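Dph2 (PDB 3LZD) catalyses the first step of diphthamide biosynthesis, moving the 3-amino-3-carboxypropyl group of S-adenosyl-L-methionine onto a histidine of elongation factor 2 with the help of a [4Fe-4S] cluster. Local coordinates at residues E40-E45 with F370-H375; K48-I53 with P125-P130; E71-F76 with I111-S116; F85-I90 with D96-E101. All coordinates share one frame; numbering follows the deposited sequence.

Contact 1. Residues E40-E45 with F370-H375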
loop_
_atom_site.group_PDB
_atom_site.type_symbol
_atom_site.label_atom_id
_atom_site.label_comp_id
_atom_site.label_asym_id
_atom_site.label_seq_id
_atom_site.Cartn_x
_atom_site.Cartn_y
_atom_site.Cartn_z
ATOM N N GLU A 40 -27.255 10.519 6.888
ATOM C CA GLU A 40 -27.334 9.747 5.652
ATOM C C GLU A 40 -26.465 10.390 4.572
ATOM O O GLU A 40 -26.075 11.557 4.680
ATOM C CB GLU A 40 -28.786 9.670 5.161
ATOM N N ILE A 41 -26.148 9.620 3.538
ATOM C CA ILE A 41 -25.361 10.146 2.441
ATOM C C ILE A 41 -26.301 10.954 1.549
ATOM O O ILE A 41 -27.180 10.398 0.890
ATOM C CB ILE A 41 -24.716 9.016 1.633
ATOM C CG1 ILE A 41 -23.726 8.259 2.532
ATOM C CG2 ILE A 41 -24.001 9.595 0.410
ATOM C CD1 ILE A 41 -22.886 7.226 1.815
ATOM N N PRO A 42 -26.144 12.286 1.535
ATOM C CA PRO A 42 -27.018 13.118 0.701
ATOM C C PRO A 42 -26.690 12.939 -0.788
ATOM O O PRO A 42 -26.044 13.789 -1.394
ATOM C CB PRO A 42 -26.729 14.522 1.211
ATOM C CG PRO A 42 -25.258 14.445 1.547
ATOM C CD PRO A 42 -25.101 13.091 2.198
ATOM N N LYS A 43 -27.147 11.827 -1.359
ATOM C CA LYS A 43 -26.890 11.498 -2.758
ATOM C C LYS A 43 -27.119 12.693 -3.673
ATOM O O LYS A 43 -26.259 13.030 -4.494
ATOM C CB LYS A 43 -27.765 10.314 -3.200
ATOM N N SER A 44 -28.265 13.347 -3.508
ATOM C CA SER A 44 -28.602 14.502 -4.331
ATOM C C SER A 44 -27.736 15.727 -4.079
ATOM O O SER A 44 -27.394 16.441 -5.015
ATOM C CB SER A 44 -30.082 14.849 -4.166
ATOM O OG SER A 44 -30.869 13.905 -4.877
ATOM N N GLU A 45 -27.372 15.992 -2.832
ATOM C CA GLU A 45 -26.504 17.138 -2.586
ATOM C C GLU A 45 -25.154 16.868 -3.259
ATOM O O GLU A 45 -24.486 17.781 -3.732
ATOM C CB GLU A 45 -26.259 17.349 -1.093
ATOM C CG GLU A 45 -27.406 17.924 -0.310
ATOM C CD GLU A 45 -26.993 18.246 1.119
ATOM O OE1 GLU A 45 -25.942 18.904 1.292
ATOM O OE2 GLU A 45 -27.710 17.851 2.062
ATOM N N PHE A 370 -21.560 20.995 9.135
ATOM C CA PHE A 370 -22.038 19.746 9.698
ATOM C C PHE A 370 -22.861 19.188 8.550
ATOM O O PHE A 370 -24.086 19.251 8.538
ATOM C CB PHE A 370 -22.885 20.011 10.942
ATOM C CG PHE A 370 -22.105 20.626 12.064
ATOM C CD1 PHE A 370 -21.276 19.847 12.858
ATOM C CD2 PHE A 370 -22.158 21.998 12.296
ATOM C CE1 PHE A 370 -20.506 20.424 13.872
ATOM C CE2 PHE A 370 -21.389 22.592 13.305
ATOM C CZ PHE A 370 -20.563 21.802 14.095
ATOM N N GLY A 371 -22.135 18.665 7.567
ATOM C CA GLY A 371 -22.730 18.118 6.369
ATOM C C GLY A 371 -21.581 17.989 5.381
ATOM O O GLY A 371 -20.411 18.017 5.780
ATOM N N ILE A 372 -21.870 17.874 4.095
ATOM C CA ILE A 372 -20.764 17.726 3.166
ATOM C C ILE A 372 -20.034 19.028 2.924
ATOM O O ILE A 372 -20.561 20.111 3.167
ATOM C CB ILE A 372 -21.218 17.122 1.830
ATOM C CG1 ILE A 372 -22.112 18.100 1.070
ATOM C CG2 ILE A 372 -21.963 15.831 2.102
ATOM C CD1 ILE A 372 -22.592 17.546 -0.249
ATOM N N SER A 373 -18.783 18.917 2.500
ATOM C CA SER A 373 -17.983 20.099 2.210
ATOM C C SER A 373 -17.238 19.798 0.921
ATOM O O SER A 373 -17.030 18.633 0.582
ATOM C CB SER A 373 -16.963 20.358 3.318
ATOM O OG SER A 373 -15.997 19.321 3.339
ATOM N N ILE A 374 -16.849 20.841 0.203
ATOM C CA ILE A 374 -16.114 20.647 -1.028
ATOM C C ILE A 374 -14.901 21.542 -0.962
ATOM O O ILE A 374 -15.009 22.727 -0.658
ATOM C CB ILE A 374 -16.964 20.972 -2.275
ATOM C CG1 ILE A 374 -16.129 20.713 -3.534
ATOM C CG2 ILE A 374 -17.462 22.406 -2.224
ATOM C CD1 ILE A 374 -16.958 20.475 -4.790
ATOM N N HIS A 375 -13.739 20.949 -1.208
ATOM C CA HIS A 375 -12.477 21.663 -1.156
ATOM C C HIS A 375 -11.674 21.441 -2.427
ATOM O O HIS A 375 -11.825 20.424 -3.107
ATOM C CB HIS A 375 -11.647 21.179 0.035
ATOM C CG HIS A 375 -12.223 21.541 1.369
ATOM N ND1 HIS A 375 -11.802 22.642 2.089
ATOM C CD2 HIS A 375 -13.203 20.961 2.105
ATOM C CE1 HIS A 375 -12.501 22.725 3.208
ATOM N NE2 HIS A 375 -13.359 21.719 3.241
HETATM O O HOH W 1 -24.974 18.002 3.598
#

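Contact 2. Residues K48-I53 with P125-P130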
loop_
_atom_site.group_PDB
_atom_site.type_symbol
_atom_site.label_atom_id
_atom_site.label_comp_id
_atom_site.label_asym_id
_atom_site.label_seq_id
_atom_site.Cartn_x
_atom_site.Cartn_y
_atom_site.Cartn_z
ATOM N N LYS A 48 -25.482 17.312 -7.090
ATOM C CA LYS A 48 -25.548 18.757 -7.322
ATOM C C LYS A 48 -24.169 19.402 -7.348
ATOM O O LYS A 48 -23.834 20.120 -8.294
ATOM C CB LYS A 48 -26.405 19.451 -6.257
ATOM N N GLU A 49 -23.373 19.158 -6.313
ATOM C CA GLU A 49 -22.033 19.725 -6.263
ATOM C C GLU A 49 -21.146 19.190 -7.383
ATOM O O GLU A 49 -20.215 19.864 -7.810
ATOM C CB GLU A 49 -21.379 19.437 -4.913
ATOM C CG GLU A 49 -22.062 20.156 -3.762
ATOM C CD GLU A 49 -22.153 21.652 -3.996
ATOM O OE1 GLU A 49 -21.091 22.308 -4.092
ATOM O OE2 GLU A 49 -23.286 22.167 -4.095
ATOM N N LEU A 50 -21.425 17.979 -7.853
ATOM C CA LEU A 50 -20.628 17.405 -8.934
ATOM C C LEU A 50 -21.049 17.988 -10.298
ATOM O O LEU A 50 -20.189 18.320 -11.119
ATOM C CB LEU A 50 -20.743 15.877 -8.938
ATOM C CG LEU A 50 -19.968 15.093 -7.859
ATOM C CD1 LEU A 50 -20.211 13.601 -8.021
ATOM C CD2 LEU A 50 -18.474 15.372 -7.977
ATOM N N LYS A 51 -22.360 18.124 -10.527
ATOM C CA LYS A 51 -22.873 18.683 -11.784
ATOM C C LYS A 51 -22.423 20.131 -11.894
ATOM O O LYS A 51 -22.159 20.631 -12.990
ATOM C CB LYS A 51 -24.406 18.649 -11.831
ATOM C CG LYS A 51 -25.047 17.270 -11.958
ATOM C CD LYS A 51 -24.832 16.649 -13.337
ATOM C CE LYS A 51 -25.814 15.504 -13.570
ATOM N NZ LYS A 51 -25.553 14.740 -14.835
ATOM N N ARG A 52 -22.328 20.791 -10.744
ATOM C CA ARG A 52 -21.916 22.186 -10.671
ATOM C C ARG A 52 -20.477 22.411 -11.127
ATOM O O ARG A 52 -20.166 23.450 -11.703
ATOM C CB ARG A 52 -22.087 22.711 -9.244
ATOM C CG ARG A 52 -21.831 24.206 -9.084
ATOM C CD ARG A 52 -22.082 24.659 -7.644
ATOM N NE ARG A 52 -21.180 23.993 -6.709
ATOM C CZ ARG A 52 -19.858 24.142 -6.711
ATOM N NH1 ARG A 52 -19.109 23.489 -5.827
ATOM N NH2 ARG A 52 -19.285 24.952 -7.593
ATOM N N ILE A 53 -19.582 21.461 -10.876
ATOM C CA ILE A 53 -18.213 21.670 -11.330
ATOM C C ILE A 53 -17.935 20.910 -12.616
ATOM O O ILE A 53 -16.793 20.840 -13.065
ATOM C CB ILE A 53 -17.177 21.270 -10.259
ATOM C CG1 ILE A 53 -17.353 19.796 -9.877
ATOM C CG2 ILE A 53 -17.320 22.181 -9.041
ATOM C CD1 ILE A 53 -16.381 19.321 -8.809
ATOM N N PRO A 125 -10.837 18.443 -7.098
ATOM C CA PRO A 125 -11.896 18.853 -6.178
ATOM C C PRO A 125 -12.307 17.636 -5.356
ATOM O O PRO A 125 -12.496 16.546 -5.892
ATOM C CB PRO A 125 -13.003 19.323 -7.117
ATOM C CG PRO A 125 -12.240 19.879 -8.266
ATOM C CD PRO A 125 -11.182 18.808 -8.481
ATOM N N THR A 126 -12.443 17.827 -4.055
ATOM C CA THR A 126 -12.808 16.729 -3.187
ATOM C C THR A 126 -14.019 17.036 -2.326
ATOM O O THR A 126 -14.099 18.091 -1.691
ATOM C CB THR A 126 -11.625 16.371 -2.281
ATOM O OG1 THR A 126 -10.481 16.098 -3.101
ATOM C CG2 THR A 126 -11.954 15.142 -1.427
ATOM N N ILE A 127 -14.975 16.117 -2.326
ATOM C CA ILE A 127 -16.172 16.263 -1.500
ATOM C C ILE A 127 -15.988 15.334 -0.289
ATOM O O ILE A 127 -15.744 14.136 -0.460
ATOM C CB ILE A 127 -17.436 15.847 -2.281
ATOM C CG1 ILE A 127 -17.639 16.811 -3.463
ATOM C CG2 ILE A 127 -18.673 15.856 -1.352
ATOM C CD1 ILE A 127 -18.750 16.393 -4.419
ATOM N N PHE A 128 -16.047 15.901 0.915
ATOM C CA PHE A 128 -15.919 15.124 2.160
ATOM C C PHE A 128 -17.319 14.899 2.698
ATOM O O PHE A 128 -18.089 15.847 2.817
ATOM C CB PHE A 128 -15.100 15.880 3.202
ATOM C CG PHE A 128 -13.660 16.006 2.848
ATOM C CD1 PHE A 128 -13.227 17.002 1.984
ATOM C CD2 PHE A 128 -12.737 15.070 3.312
ATOM C CE1 PHE A 128 -11.889 17.066 1.582
ATOM C CE2 PHE A 128 -11.404 15.126 2.914
ATOM C CZ PHE A 128 -10.985 16.126 2.049
ATOM N N VAL A 129 -17.643 13.651 3.011
ATOM C CA VAL A 129 -18.970 13.285 3.507
ATOM C C VAL A 129 -18.860 12.672 4.911
ATOM O O VAL A 129 -18.891 11.461 5.072
ATOM C CB VAL A 129 -19.642 12.257 2.574
ATOM C CG1 VAL A 129 -21.094 12.042 2.997
ATOM C CG2 VAL A 129 -19.567 12.738 1.101
ATOM N N PRO A 130 -18.727 13.519 5.939
ATOM C CA PRO A 130 -18.606 13.096 7.339
ATOM C C PRO A 130 -19.749 12.182 7.807
ATOM O O PRO A 130 -20.902 12.331 7.398
ATOM C CB PRO A 130 -18.603 14.419 8.112
ATOM C CG PRO A 130 -18.138 15.424 7.120
ATOM C CD PRO A 130 -18.790 14.988 5.833
#

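Contact 3. Residues E71-F76 with I111-S116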
loop_
_atom_site.group_PDB
_atom_site.type_symbol
_atom_site.label_atom_id
_atom_site.label_comp_id
_atom_site.label_asym_id
_atom_site.label_seq_id
_atom_site.Cartn_x
_atom_site.Cartn_y
_atom_site.Cartn_z
ATOM N N GLU A 71 -20.633 1.768 -2.831
ATOM C CA GLU A 71 -21.151 1.185 -4.077
ATOM C C GLU A 71 -22.570 1.649 -4.450
ATOM O O GLU A 71 -22.890 1.762 -5.638
ATOM C CB GLU A 71 -21.090 -0.353 -4.022
ATOM C CG GLU A 71 -21.601 -1.087 -5.294
ATOM C CD GLU A 71 -21.124 -0.450 -6.612
ATOM O OE1 GLU A 71 -19.959 -0.004 -6.686
ATOM O OE2 GLU A 71 -21.910 -0.405 -7.583
ATOM N N GLU A 72 -23.414 1.917 -3.454
ATOM C CA GLU A 72 -24.777 2.388 -3.717
ATOM C C GLU A 72 -24.701 3.823 -4.254
ATOM O O GLU A 72 -25.442 4.208 -5.164
ATOM C CB GLU A 72 -25.617 2.369 -2.435
ATOM N N LEU A 73 -23.803 4.615 -3.679
ATOM C CA LEU A 73 -23.630 5.984 -4.121
ATOM C C LEU A 73 -23.121 5.993 -5.567
ATOM O O LEU A 73 -23.555 6.815 -6.372
ATOM C CB LEU A 73 -22.646 6.716 -3.217
ATOM C CG LEU A 73 -22.198 8.093 -3.704
ATOM C CD1 LEU A 73 -23.409 9.012 -3.892
ATOM C CD2 LEU A 73 -21.224 8.677 -2.703
ATOM N N ALA A 74 -22.203 5.078 -5.875
ATOM C CA ALA A 74 -21.625 4.961 -7.215
ATOM C C ALA A 74 -22.717 4.589 -8.206
ATOM O O ALA A 74 -22.787 5.168 -9.289
ATOM C CB ALA A 74 -20.505 3.894 -7.246
ATOM N N GLY A 75 -23.558 3.625 -7.835
ATOM C CA GLY A 75 -24.646 3.210 -8.713
ATOM C C GLY A 75 -25.566 4.385 -9.002
ATOM O O GLY A 75 -26.017 4.584 -10.139
ATOM N N PHE A 76 -25.830 5.182 -7.968
ATOM C CA PHE A 76 -26.682 6.347 -8.103
ATOM C C PHE A 76 -26.064 7.401 -9.029
ATOM O O PHE A 76 -26.743 7.959 -9.900
ATOM C CB PHE A 76 -26.947 6.975 -6.732
ATOM C CG PHE A 76 -27.638 8.301 -6.811
ATOM C CD1 PHE A 76 -28.974 8.381 -7.212
ATOM C CD2 PHE A 76 -26.937 9.479 -6.561
ATOM C CE1 PHE A 76 -29.596 9.614 -7.369
ATOM C CE2 PHE A 76 -27.552 10.720 -6.715
ATOM C CZ PHE A 76 -28.886 10.787 -7.121
ATOM N N ILE A 111 -14.502 11.714 -4.007
ATOM C CA ILE A 111 -15.515 11.752 -2.961
ATOM C C ILE A 111 -14.871 10.999 -1.800
ATOM O O ILE A 111 -14.467 9.852 -1.949
ATOM C CB ILE A 111 -16.822 11.043 -3.366
ATOM C CG1 ILE A 111 -17.463 11.771 -4.547
ATOM C CG2 ILE A 111 -17.811 11.060 -2.186
ATOM C CD1 ILE A 111 -18.788 11.154 -4.992
ATOM N N HIS A 112 -14.752 11.661 -0.654
ATOM C CA HIS A 112 -14.128 11.044 0.514
ATOM C C HIS A 112 -15.201 10.754 1.564
ATOM O O HIS A 112 -15.656 11.661 2.266
ATOM C CB HIS A 112 -13.073 11.987 1.086
ATOM C CG HIS A 112 -12.318 11.410 2.241
ATOM N ND1 HIS A 112 -11.134 10.722 2.086
ATOM C CD2 HIS A 112 -12.598 11.384 3.565
ATOM C CE1 HIS A 112 -10.718 10.297 3.266
ATOM N NE2 HIS A 112 -11.590 10.685 4.180
ATOM N N LEU A 113 -15.612 9.498 1.675
ATOM C CA LEU A 113 -16.667 9.166 2.633
ATOM C C LEU A 113 -16.180 8.911 4.046
ATOM O O LEU A 113 -15.060 8.437 4.252
ATOM C CB LEU A 113 -17.431 7.922 2.180
ATOM C CG LEU A 113 -18.125 7.953 0.817
ATOM C CD1 LEU A 113 -18.812 6.607 0.596
ATOM C CD2 LEU A 113 -19.143 9.085 0.770
ATOM N N GLY A 114 -17.036 9.238 5.011
ATOM C CA GLY A 114 -16.747 8.964 6.408
ATOM C C GLY A 114 -15.919 9.902 7.250
ATOM O O GLY A 114 -15.874 9.740 8.468
ATOM N N HIS A 115 -15.268 10.882 6.641
ATOM C CA HIS A 115 -14.450 11.797 7.423
ATOM C C HIS A 115 -14.614 13.209 6.908
ATOM O O HIS A 115 -14.940 13.417 5.737
ATOM C CB HIS A 115 -12.966 11.411 7.333
ATOM C CG HIS A 115 -12.699 9.958 7.574
ATOM N ND1 HIS A 115 -12.200 9.123 6.597
ATOM C CD2 HIS A 115 -12.885 9.186 8.671
ATOM C CE1 HIS A 115 -12.095 7.898 7.081
ATOM N NE2 HIS A 115 -12.505 7.908 8.337
ATOM N N SER A 116 -14.368 14.176 7.787
ATOM C CA SER A 116 -14.446 15.580 7.425
ATOM C C SER A 116 -13.043 16.036 7.025
ATOM O O SER A 116 -12.043 15.373 7.313
ATOM C CB SER A 116 -14.948 16.413 8.599
ATOM O OG SER A 116 -14.160 16.175 9.754
#

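Contact 4. Residues F85-I90 with D96-E101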
loop_
_atom_site.group_PDB
_atom_site.type_symbol
_atom_site.label_atom_id
_atom_site.label_comp_id
_atom_site.label_asym_id
_atom_site.label_seq_id
_atom_site.Cartn_x
_atom_site.Cartn_y
_atom_site.Cartn_z
ATOM N N PHE A 85 -15.469 5.310 -10.115
ATOM C CA PHE A 85 -14.478 4.294 -9.755
ATOM C C PHE A 85 -14.479 4.241 -8.213
ATOM O O PHE A 85 -14.630 5.271 -7.550
ATOM C CB PHE A 85 -13.054 4.696 -10.184
ATOM C CG PHE A 85 -12.840 4.802 -11.679
ATOM C CD1 PHE A 85 -11.673 5.386 -12.166
ATOM C CD2 PHE A 85 -13.791 4.351 -12.589
ATOM C CE1 PHE A 85 -11.449 5.532 -13.540
ATOM C CE2 PHE A 85 -13.576 4.491 -13.970
ATOM C CZ PHE A 85 -12.399 5.089 -14.440
ATOM N N LEU A 86 -14.317 3.049 -7.650
ATOM C CA LEU A 86 -14.233 2.907 -6.205
ATOM C C LEU A 86 -12.765 2.724 -5.873
ATOM O O LEU A 86 -12.051 1.998 -6.578
ATOM C CB LEU A 86 -14.975 1.672 -5.719
ATOM C CG LEU A 86 -16.478 1.722 -5.857
ATOM C CD1 LEU A 86 -17.062 0.523 -5.146
ATOM C CD2 LEU A 86 -17.001 3.063 -5.261
ATOM N N HIS A 87 -12.296 3.387 -4.822
ATOM C CA HIS A 87 -10.902 3.208 -4.431
ATOM C C HIS A 87 -10.918 1.916 -3.609
ATOM O O HIS A 87 -11.663 1.808 -2.640
ATOM C CB HIS A 87 -10.410 4.381 -3.585
ATOM C CG HIS A 87 -8.933 4.368 -3.350
ATOM N ND1 HIS A 87 -8.366 4.754 -2.156
ATOM C CD2 HIS A 87 -7.907 4.029 -4.165
ATOM C CE1 HIS A 87 -7.051 4.652 -2.245
ATOM N NE2 HIS A 87 -6.747 4.214 -3.455
ATOM N N GLY A 88 -10.112 0.937 -4.014
ATOM C CA GLY A 88 -10.083 -0.344 -3.329
ATOM C C GLY A 88 -9.398 -0.411 -1.973
ATOM O O GLY A 88 -9.658 -1.333 -1.185
ATOM N N GLU A 89 -8.512 0.538 -1.698
ATOM C CA GLU A 89 -7.823 0.555 -0.422
ATOM C C GLU A 89 -8.863 0.854 0.665
ATOM O O GLU A 89 -9.933 1.394 0.381
ATOM C CB GLU A 89 -6.740 1.649 -0.412
ATOM C CG GLU A 89 -5.699 1.554 -1.536
ATOM C CD GLU A 89 -4.926 0.246 -1.516
ATOM O OE1 GLU A 89 -4.584 -0.236 -0.410
ATOM O OE2 GLU A 89 -4.648 -0.299 -2.607
ATOM N N ILE A 90 -8.560 0.476 1.900
ATOM C CA ILE A 90 -9.451 0.755 3.021
ATOM C C ILE A 90 -8.924 2.054 3.614
ATOM O O ILE A 90 -7.746 2.160 3.958
ATOM C CB ILE A 90 -9.391 -0.349 4.096
ATOM C CG1 ILE A 90 -10.182 -1.573 3.618
ATOM C CG2 ILE A 90 -9.957 0.174 5.421
ATOM C CD1 ILE A 90 -10.146 -2.758 4.583
ATOM N N ASP A 96 -5.458 10.809 4.755
ATOM C CA ASP A 96 -5.009 9.970 3.635
ATOM C C ASP A 96 -5.953 10.099 2.427
ATOM O O ASP A 96 -6.592 9.142 2.025
ATOM C CB ASP A 96 -4.925 8.503 4.092
ATOM C CG ASP A 96 -4.252 7.585 3.063
ATOM O OD1 ASP A 96 -3.636 8.073 2.091
ATOM O OD2 ASP A 96 -4.325 6.354 3.240
ATOM N N PRO A 97 -6.037 11.300 1.835
ATOM C CA PRO A 97 -6.891 11.587 0.672
ATOM C C PRO A 97 -6.336 10.835 -0.527
ATOM O O PRO A 97 -5.126 10.720 -0.648
ATOM C CB PRO A 97 -6.731 13.096 0.473
ATOM C CG PRO A 97 -6.027 13.586 1.725
ATOM C CD PRO A 97 -5.173 12.447 2.146
ATOM N N ALA A 98 -7.199 10.335 -1.408
ATOM C CA ALA A 98 -6.728 9.605 -2.586
ATOM C C ALA A 98 -6.759 10.504 -3.829
ATOM O O ALA A 98 -7.052 10.037 -4.941
ATOM C CB ALA A 98 -7.600 8.370 -2.821
ATOM N N ASP A 99 -6.456 11.785 -3.645
ATOM C CA ASP A 99 -6.498 12.721 -4.763
ATOM C C ASP A 99 -5.451 12.430 -5.826
ATOM O O ASP A 99 -5.730 12.545 -7.017
ATOM C CB ASP A 99 -6.384 14.169 -4.268
ATOM C CG ASP A 99 -5.128 14.423 -3.457
ATOM O OD1 ASP A 99 -4.894 13.693 -2.474
ATOM O OD2 ASP A 99 -4.385 15.371 -3.799
ATOM N N ARG A 100 -4.259 12.031 -5.405
ATOM C CA ARG A 100 -3.220 11.713 -6.366
ATOM C C ARG A 100 -3.636 10.500 -7.186
ATOM O O ARG A 100 -3.549 10.519 -8.411
ATOM C CB ARG A 100 -1.893 11.465 -5.648
ATOM C CG ARG A 100 -1.382 12.730 -4.977
ATOM C CD ARG A 100 -0.114 12.531 -4.166
ATOM N NE ARG A 100 -0.347 11.749 -2.957
ATOM C CZ ARG A 100 0.434 11.784 -1.883
ATOM N NH1 ARG A 100 0.145 11.031 -0.831
ATOM N NH2 ARG A 100 1.494 12.581 -1.854
ATOM N N GLU A 101 -4.102 9.447 -6.523
ATOM C CA GLU A 101 -4.532 8.260 -7.252
ATOM C C GLU A 101 -5.625 8.644 -8.238
ATOM O O GLU A 101 -5.618 8.200 -9.386
ATOM C CB GLU A 101 -5.060 7.181 -6.302
ATOM C CG GLU A 101 -3.992 6.497 -5.447
ATOM C CD GLU A 101 -3.539 7.326 -4.253
ATOM O OE1 GLU A 101 -2.751 6.800 -3.440
ATOM O OE2 GLU A 101 -3.961 8.496 -4.120
#

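Contact 1. Residues E40-E45 with F370-H375
Glu45, in the first turn of helix 43-52, comes with its CA 8.1 Å from that of Ile372, which leads into the antiparallel edge strand 373-375. This is helix-on-sheet packing at the surface of an alpha/beta domain, joining the beginning of the modelled chain to its end. Ile372 does most of the work by spreading its two branches. CG2 meets the ring of Pro42, the helix N-cap residue, with its CG 3.6 Å from Ile372 CG2, the ring and the isoleucine branch lying alongside each other but running opposite ways. The other branch stands between the backbone N and the carbonyl carbon (chi1 68°) and runs out extended, which takes Ile372 CD1 to 3.8 Å from Glu45 CB. With an alanine here, the ring of Pro42 and the aliphatic part of Glu45 would probably lose their shared apolar partner, opening a gap beneath the helix start. Ile46 and Val129 also touch Ile372, tying it to the next residue of the helix and to the neighbouring strand. The polar part of the contact goes through one water, which accepts from the backbone N of Ile372 at 3.1 Å and donates to Glu45 OE1 at 2.7 Å.

Contact 2. Residues K48-I53 with P125-P130
Helix 43-52 packs against strand 126-130 as one of the helices covering the sheet of an alpha/beta domain, and Ile127 is where the strand meets it. The CA of Glu49 lies 8.3 Å from that of Ile127, close enough for the side chains to mesh without any hydrogen bond between the two segments. Ile127 holds CG1 beside its backbone N and anti to the carbonyl carbon (chi1 -64°), and the extended branch ends in a methyl that serves two helix residues. Leu50 is met at an angle, with Ile127 CD1 3.7 Å from Leu50 CD2 and nearly as close to the branch point CG. Toward Glu49 the same methyl rests more loosely on the first carbon, Glu49 CB standing 4.1 Å from Ile127 CD1. One turn on from Glu49, the tip of Ile53 meets the ring of Pro125, and Ile53 CD1 lies 3.8 Å from Pro125 CB. Leu50 also reaches Ile111 of the next strand, while Ile374 of strand 373-375 touches Glu49, Arg52 and Ile127.

Beyond CB, Glu49 bends away from the strand (chi2 -55°) and forms a salt bridge along the helix. Arg52 presents the NE side of its guanidinium, and NE and NH1 converge on one oxygen from the same face of the carboxylate, lying 3.1 Å and 2.9 Å respectively from Glu49 OE1. Replacing Glu49 with an alanine would probably leave this guanidinium without its mate and free to turn. As built, Glu49 OE1 sits nearly in the guanidinium plane of Arg52.

Contact 3. Residues E71-F76 with I111-S116
Leu73 of helix 67-78 and the pair Ile111 and Leu113 of strand 109-114 make a contact that is wholly apolar, with no hydrogen bond from one segment to the other. The backbones stay well apart, Leu73 CA lying 10.0 Å from Ile111 CA, and the side chains span the distance. A single methyl does the touching from the helix: with CG anti to the backbone N (chi1 170°), Leu73 sends CD2 down to the sheet between two strand residues that are two positions apart. It meets Ile111 tip to tip, Leu73 CD2 being 4.2 Å from Ile111 CD1, and crosses Leu113 obliquely, with the same CD2 4.1 Å from Leu113 CD2. These separations describe easy, unstrained packing. Ile60 of the adjoining strand touches all three side chains and continues the buried apolar layer.

The polar interactions lie elsewhere. On the strand, His112 points to the opposite side of the sheet, where its NE2 is hydrogen-bonded to ND1 of His115 at 2.9 Å, either nitrogen being a possible donor. Its other nitrogen, ND1, is held by Gln61 OE1, so both ends of the His112 ring have a partner and its rotation is fixed. On the helix, Glu71 turns to the dimer interface and forms a salt bridge with Arg298 of the second subunit.

Leu73 reaching down to Ile111 and Leu113 is helix-on-sheet packing, part of the hydrophobic core between helix 67-78 and the mainly parallel sheet of an alpha/beta domain.

Contact 4. Residues F85-I90 with D96-E101
A buried CH-pi contact joins His87 of strand 83-87 to Ala98, the N-cap residue of helix 99-104, where the chain passes from strand to helix by way of the cluster ligand Cys95. The two CA atoms are 7.9 Å apart. A chi1 of -170° turns the His87 ring away from its own backbone N and toward the helix start. Ala98 CB lies over one face, 4.0 Å from the ring centroid and displaced toward the rim, 3.8 Å from His87 ND1. The opposite face is covered by the chain itself, the backbone N of Glu89 sitting 4.1 Å above the plane and over its centre. The imidazole is thus held between a methyl and a peptide nitrogen, and its ND1 is buried with no partner in the model. Glu101 comes in at a slant with its aliphatic part, CG 4.1 Å from His87 NE2. Gln61 fixes the backbone N of Ala98, and strand 83-87 pairs in parallel with a strand of the second subunit, carrying the sheet across the dimer interface. Strand 83-87, helix 99-104 and the parallel strand 109-114 form a beta-alpha-beta crossover, with the contact in its first half, where the loop supplies a cluster cysteine.

In the fold
All four contacts set helices or their starts against one five-stranded mixed sheet, and their chemistry shifts from a water-bridged surface patch to buried packing. Contact 1 lies at the surface, mixing an apolar patch with a water bridge; contact 2 is partly buried, apolar below with a salt bridge along its helix; contacts 3 and 4 are buried, one purely aliphatic, the other a methyl on an imidazole. Contacts 1 and 2 share helix 43-52 and adjoin through strands 373-375 and 126-130, while 126-130 pairs with strand 109-114 of contact 3. Contacts 3 and 4 border the second subunit. Contact 4 alone approaches the metal site, the Ala98 side chain about 14 Å from the cluster.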